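Local coordinates for protein transcriptional regulator (Thermus thermophilus, PDB 2H0A) that probably acts as a CcpA-like transcriptional repressor, with a periplasmic-binding-protein-like domain of the kind that senses small-molecule effectors in the LacI-GalR family, at residues V82-Q87 with D92-D97; G237-Q242 with R256-E261; G166-L171 with A199-L204. All blocks are in the same frame, centred on the assembly; numbering follows the deposited sequence.

Contact 1 of 3, residues V82-Q87 with D92-D97; sequences VLVDAQ and DSVYLD
Val94, Tyr95 and Gln87 carry most of this contact, which joins two neighbouring parallel strands, 81-84 and 92-96, in one α/β lobe of a periplasmic-binding-protein-like fold. A short loop, with no helix, links the strands, whose segments run only 8° apart. Leu83 sits in the middle: its N donates to Asp92 O (2.7 Å), and its O accepts Val94 N (2.9 Å). Asp85 N then reaches Val94 O at 2.7 Å.

Val94 lies beside Val84, both pointing to the same face of the sheet, with Val84 CG2 on Val94 CG2 at 3.4 Å. Branched, purely apolar side chains suit this face, because Ala240 and Met236 of helix 233-248 lie over it. At the start of strand 92-96 the carboxylate of Asp92 is paired with Arg247 and Arg256.

The other face looks different. The chain leaves the strand at Asp85, whose positive phi of 70° is a left-handed conformation that aspartate adopts more readily than most residues other than glycine and asparagine, and doubles back so that Gln87 lies over the Tyr95 ring. The extended Gln87 side chain brings its amide flat onto the ring, the two planes 9° apart and CD above the ring centre, while CG makes a CH-pi contact 3.8 Å from the centroid. Gln87 NE2 comes over the same face, 3.4 Å from Tyr95 CD2. A glutamine fits here because its flat amide can stack on the ring at an exposed position, where Gln87 also touches Glu257; Tyr95 OH makes a weak hydrogen bond to Glu257.

Beyond the last strand bond, Asp85 OD2 is hydrogen-bonded to Ser63 OG, whereas a water held by Leu96 N at 3.1 Å makes only a weak bond to Asp85 OD1.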
loop_
_atom_site.group_PDB
_atom_site.type_symbol
_atom_site.label_atom_id
_atom_site.label_comp_id
_atom_site.label_asym_id
_atom_site.label_seq_id
_atom_site.Cartn_x
_atom_site.Cartn_y
_atom_site.Cartn_z
ATOM N N VAL A 82 -18.717 -18.571 0.987
ATOM C CA VAL A 82 -19.240 -17.850 -0.163
ATOM C C VAL A 82 -18.201 -16.838 -0.642
ATOM O O VAL A 82 -17.763 -15.976 0.122
ATOM C CB VAL A 82 -20.558 -17.120 0.195
ATOM C CG1 VAL A 82 -20.345 -16.225 1.399
ATOM C CG2 VAL A 82 -21.047 -16.308 -0.992
ATOM N N LEU A 83 -17.801 -16.965 -1.906
ATOM C CA LEU A 83 -16.812 -16.077 -2.514
ATOM C C LEU A 83 -17.451 -14.815 -3.072
ATOM O O LEU A 83 -18.554 -14.859 -3.608
ATOM C CB LEU A 83 -16.095 -16.781 -3.665
ATOM C CG LEU A 83 -15.126 -17.921 -3.378
ATOM C CD1 LEU A 83 -14.661 -18.513 -4.695
ATOM C CD2 LEU A 83 -13.939 -17.403 -2.591
ATOM N N VAL A 84 -16.753 -13.693 -2.948
ATOM C CA VAL A 84 -17.246 -12.437 -3.478
ATOM C C VAL A 84 -16.108 -11.785 -4.244
ATOM O O VAL A 84 -14.975 -11.749 -3.768
ATOM C CB VAL A 84 -17.746 -11.482 -2.364
ATOM C CG1 VAL A 84 -16.623 -11.157 -1.399
ATOM C CG2 VAL A 84 -18.305 -10.207 -2.992
ATOM N N ASP A 85 -16.422 -11.276 -5.434
ATOM C CA ASP A 85 -15.437 -10.651 -6.306
ATOM C C ASP A 85 -14.523 -11.743 -6.836
ATOM O O ASP A 85 -13.405 -11.481 -7.273
ATOM C CB ASP A 85 -14.609 -9.619 -5.546
ATOM C CG ASP A 85 -13.655 -8.870 -6.447
ATOM O OD1 ASP A 85 -14.132 -8.089 -7.295
ATOM O OD2 ASP A 85 -12.429 -9.069 -6.321
ATOM N N ALA A 86 -15.013 -12.977 -6.776
ATOM C CA ALA A 86 -14.273 -14.147 -7.244
ATOM C C ALA A 86 -15.262 -15.191 -7.743
ATOM O O ALA A 86 -16.455 -15.095 -7.470
ATOM C CB ALA A 86 -13.432 -14.723 -6.108
ATOM N N GLN A 87 -14.766 -16.180 -8.479
ATOM C CA GLN A 87 -15.613 -17.244 -9.008
ATOM C C GLN A 87 -15.004 -18.600 -8.724
ATOM O O GLN A 87 -13.787 -18.762 -8.749
ATOM C CB GLN A 87 -15.789 -17.117 -10.516
ATOM C CG GLN A 87 -16.513 -15.886 -10.972
ATOM C CD GLN A 87 -16.771 -15.924 -12.459
ATOM O OE1 GLN A 87 -17.454 -16.819 -12.953
ATOM N NE2 GLN A 87 -16.217 -14.956 -13.186
ATOM N N ASP A 92 -20.481 -20.728 -3.690
ATOM C CA ASP A 92 -21.391 -19.682 -4.138
ATOM C C ASP A 92 -20.485 -18.485 -4.406
ATOM O O ASP A 92 -19.648 -18.128 -3.570
ATOM C CB ASP A 92 -22.407 -19.320 -3.054
ATOM C CG ASP A 92 -23.414 -20.423 -2.803
ATOM O OD1 ASP A 92 -23.645 -21.242 -3.718
ATOM O OD2 ASP A 92 -23.992 -20.460 -1.695
ATOM N N SER A 93 -20.648 -17.861 -5.565
ATOM C CA SER A 93 -19.798 -16.746 -5.916
ATOM C C SER A 93 -20.527 -15.550 -6.492
ATOM O O SER A 93 -21.348 -15.684 -7.401
ATOM C CB SER A 93 -18.756 -17.202 -6.933
ATOM O OG SER A 93 -18.176 -18.439 -6.559
ATOM N N VAL A 94 -20.226 -14.376 -5.957
ATOM C CA VAL A 94 -20.794 -13.151 -6.483
ATOM C C VAL A 94 -19.580 -12.512 -7.166
ATOM O O VAL A 94 -18.453 -12.628 -6.682
ATOM C CB VAL A 94 -21.390 -12.259 -5.351
ATOM C CG1 VAL A 94 -21.312 -12.986 -4.039
ATOM C CG2 VAL A 94 -20.697 -10.904 -5.292
ATOM N N TYR A 95 -19.791 -11.884 -8.313
ATOM C CA TYR A 95 -18.683 -11.271 -9.038
ATOM C C TYR A 95 -19.202 -10.261 -10.041
ATOM O O TYR A 95 -20.392 -10.224 -10.332
ATOM C CB TYR A 95 -17.874 -12.335 -9.780
ATOM C CG TYR A 95 -18.695 -13.092 -10.792
ATOM C CD1 TYR A 95 -19.566 -14.110 -10.389
ATOM C CD2 TYR A 95 -18.649 -12.757 -12.145
ATOM C CE1 TYR A 95 -20.371 -14.771 -11.308
ATOM C CE2 TYR A 95 -19.456 -13.411 -13.073
ATOM C CZ TYR A 95 -20.317 -14.417 -12.649
ATOM O OH TYR A 95 -21.143 -15.050 -13.551
ATOM N N LEU A 96 -18.289 -9.452 -10.572
ATOM C CA LEU A 96 -18.632 -8.426 -11.543
ATOM C C LEU A 96 -18.159 -8.787 -12.941
ATOM O O LEU A 96 -17.153 -9.468 -13.102
ATOM C CB LEU A 96 -17.985 -7.100 -11.153
ATOM C CG LEU A 96 -18.487 -5.911 -11.971
ATOM C CD1 LEU A 96 -19.577 -5.225 -11.179
ATOM C CD2 LEU A 96 -17.367 -4.945 -12.269
ATOM N N ASP A 97 -18.888 -8.323 -13.949
ATOM C CA ASP A 97 -18.500 -8.563 -15.336
ATOM C C ASP A 97 -17.504 -7.454 -15.693
ATOM O O ASP A 97 -17.879 -6.430 -16.268
ATOM C CB ASP A 97 -19.714 -8.471 -16.264
ATOM C CG ASP A 97 -19.402 -8.923 -17.684
ATOM O OD1 ASP A 97 -18.343 -8.548 -18.228
ATOM O OD2 ASP A 97 -20.229 -9.650 -18.265
HETATM O O HOH W 1 -15.382 -10.034 -9.618
#

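Contact 2 of 3, residues G237-Q242 with R256-E261; sequences GARAAQ and REVRFE
Helix-on-sheet packing of an α/β lobe is at work where Arg239, on helix 233-248, lays the aliphatic root of its side chain against Val258 and Phe260 of strand 257-265. The strand is itself bonded through its backbone to strand 92-96, and the helix covers one face of the sheet they share. Val258 and Phe260, two residues apart, both point toward the helix, and Arg239 touches both.

With CG anti to its backbone N (chi1 175°), Arg239 brings CG to 3.9 Å from Val258 CG1, the two side chains crossing at about a right angle. Arg239 CB meets the Phe260 ring at its edge, 3.7 Å from CZ and near the ring plane; it is the methylene, not the guanidinium, that meets the ring. Bends at chi2 and chi3 then carry the guanidinium outward. An arginine suits this exposed flank: its methylenes cover apolar neighbours while its charged end can point away from the sheet.

Phe260 also packs on Met236, Ala235 and Pro232. The arrangement is that of an amphipathic helix laid on the sheet of a Rossmann-like, periplasmic-binding-protein-type lobe.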
loop_
_atom_site.group_PDB
_atom_site.type_symbol
_atom_site.label_atom_id
_atom_site.label_comp_id
_atom_site.label_asym_id
_atom_site.label_seq_id
_atom_site.Cartn_x
_atom_site.Cartn_y
_atom_site.Cartn_z
ATOM N N GLY A 237 -21.229 -7.060 -1.722
ATOM C CA GLY A 237 -20.962 -7.583 -0.390
ATOM C C GLY A 237 -22.266 -8.036 0.245
ATOM O O GLY A 237 -22.352 -9.132 0.809
ATOM N N ALA A 238 -23.286 -7.185 0.151
ATOM C CA ALA A 238 -24.616 -7.506 0.674
ATOM C C ALA A 238 -25.146 -8.807 0.071
ATOM O O ALA A 238 -25.711 -9.635 0.776
ATOM C CB ALA A 238 -25.591 -6.366 0.381
ATOM N N ARG A 239 -24.970 -8.988 -1.235
ATOM C CA ARG A 239 -25.430 -10.213 -1.881
ATOM C C ARG A 239 -24.627 -11.392 -1.354
ATOM O O ARG A 239 -25.173 -12.466 -1.101
ATOM C CB ARG A 239 -25.278 -10.121 -3.403
ATOM C CG ARG A 239 -25.630 -11.411 -4.147
ATOM C CD ARG A 239 -27.033 -11.924 -3.775
ATOM N NE ARG A 239 -28.061 -10.907 -4.005
ATOM C CZ ARG A 239 -29.338 -11.044 -3.674
ATOM N NH1 ARG A 239 -29.758 -12.163 -3.093
ATOM N NH2 ARG A 239 -30.190 -10.057 -3.908
ATOM N N ALA A 240 -23.324 -11.182 -1.193
ATOM C CA ALA A 240 -22.435 -12.214 -0.670
ATOM C C ALA A 240 -22.904 -12.634 0.724
ATOM O O ALA A 240 -22.885 -13.812 1.072
ATOM C CB ALA A 240 -21.027 -11.679 -0.595
ATOM N N ALA A 241 -23.324 -11.658 1.519
ATOM C CA ALA A 241 -23.803 -11.938 2.861
ATOM C C ALA A 241 -25.097 -12.765 2.831
ATOM O O ALA A 241 -25.202 -13.785 3.517
ATOM C CB ALA A 241 -24.028 -10.626 3.620
ATOM N N GLN A 242 -26.072 -12.330 2.032
ATOM C CA GLN A 242 -27.353 -13.026 1.929
ATOM C C GLN A 242 -27.207 -14.492 1.560
ATOM O O GLN A 242 -27.831 -15.350 2.175
ATOM C CB GLN A 242 -28.260 -12.338 0.906
ATOM C CG GLN A 242 -29.607 -13.043 0.702
ATOM C CD GLN A 242 -30.531 -12.992 1.924
ATOM O OE1 GLN A 242 -31.424 -13.833 2.068
ATOM N NE2 GLN A 242 -30.331 -12.001 2.793
ATOM N N ARG A 256 -23.966 -21.842 -6.166
ATOM C CA ARG A 256 -24.681 -20.822 -6.916
ATOM C C ARG A 256 -23.732 -19.766 -7.461
ATOM O O ARG A 256 -22.531 -19.794 -7.196
ATOM C CB ARG A 256 -25.742 -20.170 -6.039
ATOM C CG ARG A 256 -26.819 -21.129 -5.605
ATOM C CD ARG A 256 -27.657 -20.508 -4.520
ATOM N NE ARG A 256 -26.858 -20.200 -3.341
ATOM C CZ ARG A 256 -27.332 -19.587 -2.262
ATOM N NH1 ARG A 256 -28.603 -19.214 -2.214
ATOM N NH2 ARG A 256 -26.537 -19.346 -1.227
ATOM N N GLU A 257 -24.284 -18.826 -8.214
ATOM C CA GLU A 257 -23.483 -17.789 -8.833
ATOM C C GLU A 257 -24.321 -16.536 -9.105
ATOM O O GLU A 257 -25.478 -16.634 -9.513
ATOM C CB GLU A 257 -22.906 -18.366 -10.124
ATOM C CG GLU A 257 -22.186 -17.401 -11.017
ATOM C CD GLU A 257 -21.707 -18.056 -12.303
ATOM O OE1 GLU A 257 -20.746 -18.856 -12.251
ATOM O OE2 GLU A 257 -22.302 -17.775 -13.366
ATOM N N VAL A 258 -23.741 -15.365 -8.848
ATOM C CA VAL A 258 -24.422 -14.088 -9.077
ATOM C C VAL A 258 -23.462 -13.074 -9.699
ATOM O O VAL A 258 -22.420 -12.749 -9.130
ATOM C CB VAL A 258 -25.013 -13.504 -7.767
ATOM C CG1 VAL A 258 -25.522 -12.091 -8.006
ATOM C CG2 VAL A 258 -26.165 -14.371 -7.288
ATOM N N ARG A 259 -23.838 -12.580 -10.873
ATOM C CA ARG A 259 -23.032 -11.636 -11.632
ATOM C C ARG A 259 -23.600 -10.218 -11.665
ATOM O O ARG A 259 -24.769 -10.001 -12.005
ATOM C CB ARG A 259 -22.859 -12.182 -13.055
ATOM C CG ARG A 259 -22.490 -11.182 -14.127
ATOM C CD ARG A 259 -22.491 -11.874 -15.491
ATOM N NE ARG A 259 -22.343 -10.935 -16.599
ATOM C CZ ARG A 259 -23.298 -10.114 -17.028
ATOM N NH1 ARG A 259 -24.497 -10.116 -16.453
ATOM N NH2 ARG A 259 -23.039 -9.265 -18.014
ATOM N N PHE A 260 -22.762 -9.254 -11.303
ATOM C CA PHE A 260 -23.159 -7.856 -11.298
ATOM C C PHE A 260 -22.609 -7.164 -12.541
ATOM O O PHE A 260 -21.701 -7.679 -13.185
ATOM C CB PHE A 260 -22.642 -7.164 -10.030
ATOM C CG PHE A 260 -23.434 -7.492 -8.792
ATOM C CD1 PHE A 260 -23.407 -8.771 -8.244
ATOM C CD2 PHE A 260 -24.218 -6.517 -8.175
ATOM C CE1 PHE A 260 -24.146 -9.076 -7.099
ATOM C CE2 PHE A 260 -24.963 -6.812 -7.025
ATOM C CZ PHE A 260 -24.926 -8.090 -6.488
ATOM N N GLU A 261 -23.168 -6.008 -12.888
ATOM C CA GLU A 261 -22.701 -5.266 -14.057
ATOM C C GLU A 261 -22.310 -3.851 -13.675
ATOM O O GLU A 261 -22.992 -3.197 -12.897
ATOM C CB GLU A 261 -23.778 -5.183 -15.153
ATOM C CG GLU A 261 -24.273 -6.516 -15.699
ATOM C CD GLU A 261 -25.179 -6.352 -16.922
ATOM O OE1 GLU A 261 -26.027 -5.428 -16.926
ATOM O OE2 GLU A 261 -25.053 -7.155 -17.876
#

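Contact 3 of 3, residues G166-L171 with A199-L204; sequences GGRLAL and AVRLGL
Ala199 receives the tip of Leu171 where helix 164-175 meets the last turn of helix 189-200. The Leu171 methyl CD2 lies 3.7 Å from Ala199 CB and 3.5 Å from Ala199 N, so it rests on the backbone of the second helix as much as on its side chain. A chi1 of 176° swings CG of Leu171 opposite its amide nitrogen, which directs the side chain toward helix 189-200. The small alanine lets a leucine come this near; around the pair, Leu171 also packs on Val195 and on the chain of Glu198, and Asp209 of a loop touches both residues.

Two residues on, Arg201 has left the helix and turns back toward helix 164-175. Its NH1 approaches Arg168 NH2 at 3.3 Å, each atom at the edge of the other guanidinium, and the two planes stand 77° apart. Both nitrogens are donors, so this is a close approach of like charges and not a hydrogen bond. It is probably made tolerable by an acid they share: Glu198 pairs through OE1 with Arg168 NE and through OE2 with Arg201 NH1. Glu197 is a further partner of Arg168 NE. The carboxylates should offset much of the gathered positive charge, and long, bent arginine chains are well suited to reaching a shared acid from two different backbones.

Arg168 also faces the dimer partner, packing on Leu169 of the second subunit and making a weak hydrogen bond to Tyr158 of that subunit. Beneath this charged cluster, the leucine-on-alanine packing is that of neighbouring helices, each next to a parallel strand in the beta-alpha-beta succession of a Rossmann-like lobe.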
loop_
_atom_site.group_PDB
_atom_site.type_symbol
_atom_site.label_atom_id
_atom_site.label_comp_id
_atom_site.label_asym_id
_atom_site.label_seq_id
_atom_site.Cartn_x
_atom_site.Cartn_y
_atom_site.Cartn_z
ATOM N N GLY A 166 1.188 6.619 -9.210
ATOM C CA GLY A 166 1.276 5.890 -10.461
ATOM C C GLY A 166 0.548 6.643 -11.566
ATOM O O GLY A 166 1.039 6.754 -12.690
ATOM N N GLY A 167 -0.631 7.167 -11.240
ATOM C CA GLY A 167 -1.403 7.922 -12.212
ATOM C C GLY A 167 -0.674 9.175 -12.660
ATOM O O GLY A 167 -0.716 9.549 -13.830
ATOM N N ARG A 168 -0.005 9.837 -11.723
ATOM C CA ARG A 168 0.743 11.042 -12.051
ATOM C C ARG A 168 1.924 10.667 -12.941
ATOM O O ARG A 168 2.183 11.332 -13.943
ATOM C CB ARG A 168 1.237 11.736 -10.778
ATOM C CG ARG A 168 0.122 12.289 -9.896
ATOM C CD ARG A 168 0.682 12.873 -8.607
ATOM N NE ARG A 168 1.683 13.888 -8.900
ATOM C CZ ARG A 168 2.674 14.228 -8.085
ATOM N NH1 ARG A 168 2.797 13.631 -6.907
ATOM N NH2 ARG A 168 3.556 15.151 -8.460
ATOM N N LEU A 169 2.638 9.605 -12.577
ATOM C CA LEU A 169 3.774 9.161 -13.373
ATOM C C LEU A 169 3.288 8.869 -14.802
ATOM O O LEU A 169 3.955 9.217 -15.783
ATOM C CB LEU A 169 4.374 7.889 -12.777
ATOM C CG LEU A 169 5.747 7.781 -12.089
ATOM C CD1 LEU A 169 6.487 9.096 -12.065
ATOM C CD2 LEU A 169 5.528 7.245 -10.673
ATOM N N ALA A 170 2.115 8.246 -14.911
ATOM C CA ALA A 170 1.536 7.886 -16.206
ATOM C C ALA A 170 1.149 9.068 -17.097
ATOM O O ALA A 170 1.517 9.110 -18.262
ATOM C CB ALA A 170 0.333 6.972 -15.998
ATOM N N LEU A 171 0.401 10.024 -16.566
ATOM C CA LEU A 171 0.021 11.178 -17.372
ATOM C C LEU A 171 1.292 11.853 -17.902
ATOM O O LEU A 171 1.346 12.311 -19.042
ATOM C CB LEU A 171 -0.785 12.174 -16.537
ATOM C CG LEU A 171 -1.159 13.477 -17.254
ATOM C CD1 LEU A 171 -2.041 13.160 -18.452
ATOM C CD2 LEU A 171 -1.868 14.422 -16.298
ATOM N N ALA A 199 -2.703 16.608 -13.761
ATOM C CA ALA A 199 -3.165 17.412 -14.871
ATOM C C ALA A 199 -3.310 18.836 -14.354
ATOM O O ALA A 199 -2.706 19.760 -14.894
ATOM C CB ALA A 199 -4.499 16.893 -15.390
ATOM N N VAL A 200 -4.102 18.999 -13.292
ATOM C CA VAL A 200 -4.356 20.304 -12.684
ATOM C C VAL A 200 -3.067 21.042 -12.341
ATOM O O VAL A 200 -2.951 22.252 -12.555
ATOM C CB VAL A 200 -5.192 20.156 -11.406
ATOM C CG1 VAL A 200 -5.386 21.510 -10.749
ATOM C CG2 VAL A 200 -6.526 19.531 -11.743
ATOM N N ARG A 201 -2.103 20.305 -11.805
ATOM C CA ARG A 201 -0.811 20.869 -11.455
ATOM C C ARG A 201 -0.211 21.496 -12.718
ATOM O O ARG A 201 0.907 22.013 -12.697
ATOM C CB ARG A 201 0.112 19.762 -10.957
ATOM C CG ARG A 201 1.003 20.158 -9.812
ATOM C CD ARG A 201 2.168 19.216 -9.731
ATOM N NE ARG A 201 3.128 19.533 -10.777
ATOM C CZ ARG A 201 4.110 18.728 -11.156
ATOM N NH1 ARG A 201 4.258 17.547 -10.570
ATOM N NH2 ARG A 201 4.943 19.108 -12.113
ATOM N N LEU A 202 -0.955 21.424 -13.821
ATOM C CA LEU A 202 -0.524 21.974 -15.102
ATOM C C LEU A 202 -1.684 22.666 -15.837
ATOM O O LEU A 202 -1.810 23.887 -15.798
ATOM C CB LEU A 202 0.045 20.864 -15.986
ATOM C CG LEU A 202 1.369 20.169 -15.654
ATOM C CD1 LEU A 202 1.340 19.613 -14.266
ATOM C CD2 LEU A 202 1.609 19.041 -16.635
ATOM N N GLY A 203 -2.541 21.888 -16.498
ATOM C CA GLY A 203 -3.640 22.492 -17.234
ATOM C C GLY A 203 -4.992 21.809 -17.138
ATOM O O GLY A 203 -5.096 20.691 -16.653
ATOM N N LEU A 204 -6.021 22.502 -17.629
ATOM C CA LEU A 204 -7.419 22.055 -17.611
ATOM C C LEU A 204 -7.610 20.558 -17.530
ATOM O O LEU A 204 -6.820 19.794 -18.063
ATOM C CB LEU A 204 -8.156 22.577 -18.838
ATOM C CG LEU A 204 -9.156 23.701 -18.594
ATOM C CD1 LEU A 204 -10.241 23.216 -17.647
#

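Contacts 1 and 2 belong to one sheet and the helix on it, their centres about 6 Å apart. Strand 92-96 is shared between them: its far edge bonds to strand 257-265, with Phe260 N 2.7 Å from Tyr95 O and Val258 N 2.8 Å from Ser93 O, while helix 233-248 covers the valines of contact 1 and the strand of contact 2. Contact 3 lies on the opposite side of the chain's centre, in the other lobe, about 34 Å from contact 1 and 36 Å from contact 2, centre to centre, and reaches the second subunit. In relatives such as LacI and PurR small effectors bind in the cleft between lobes, and the same is probable here.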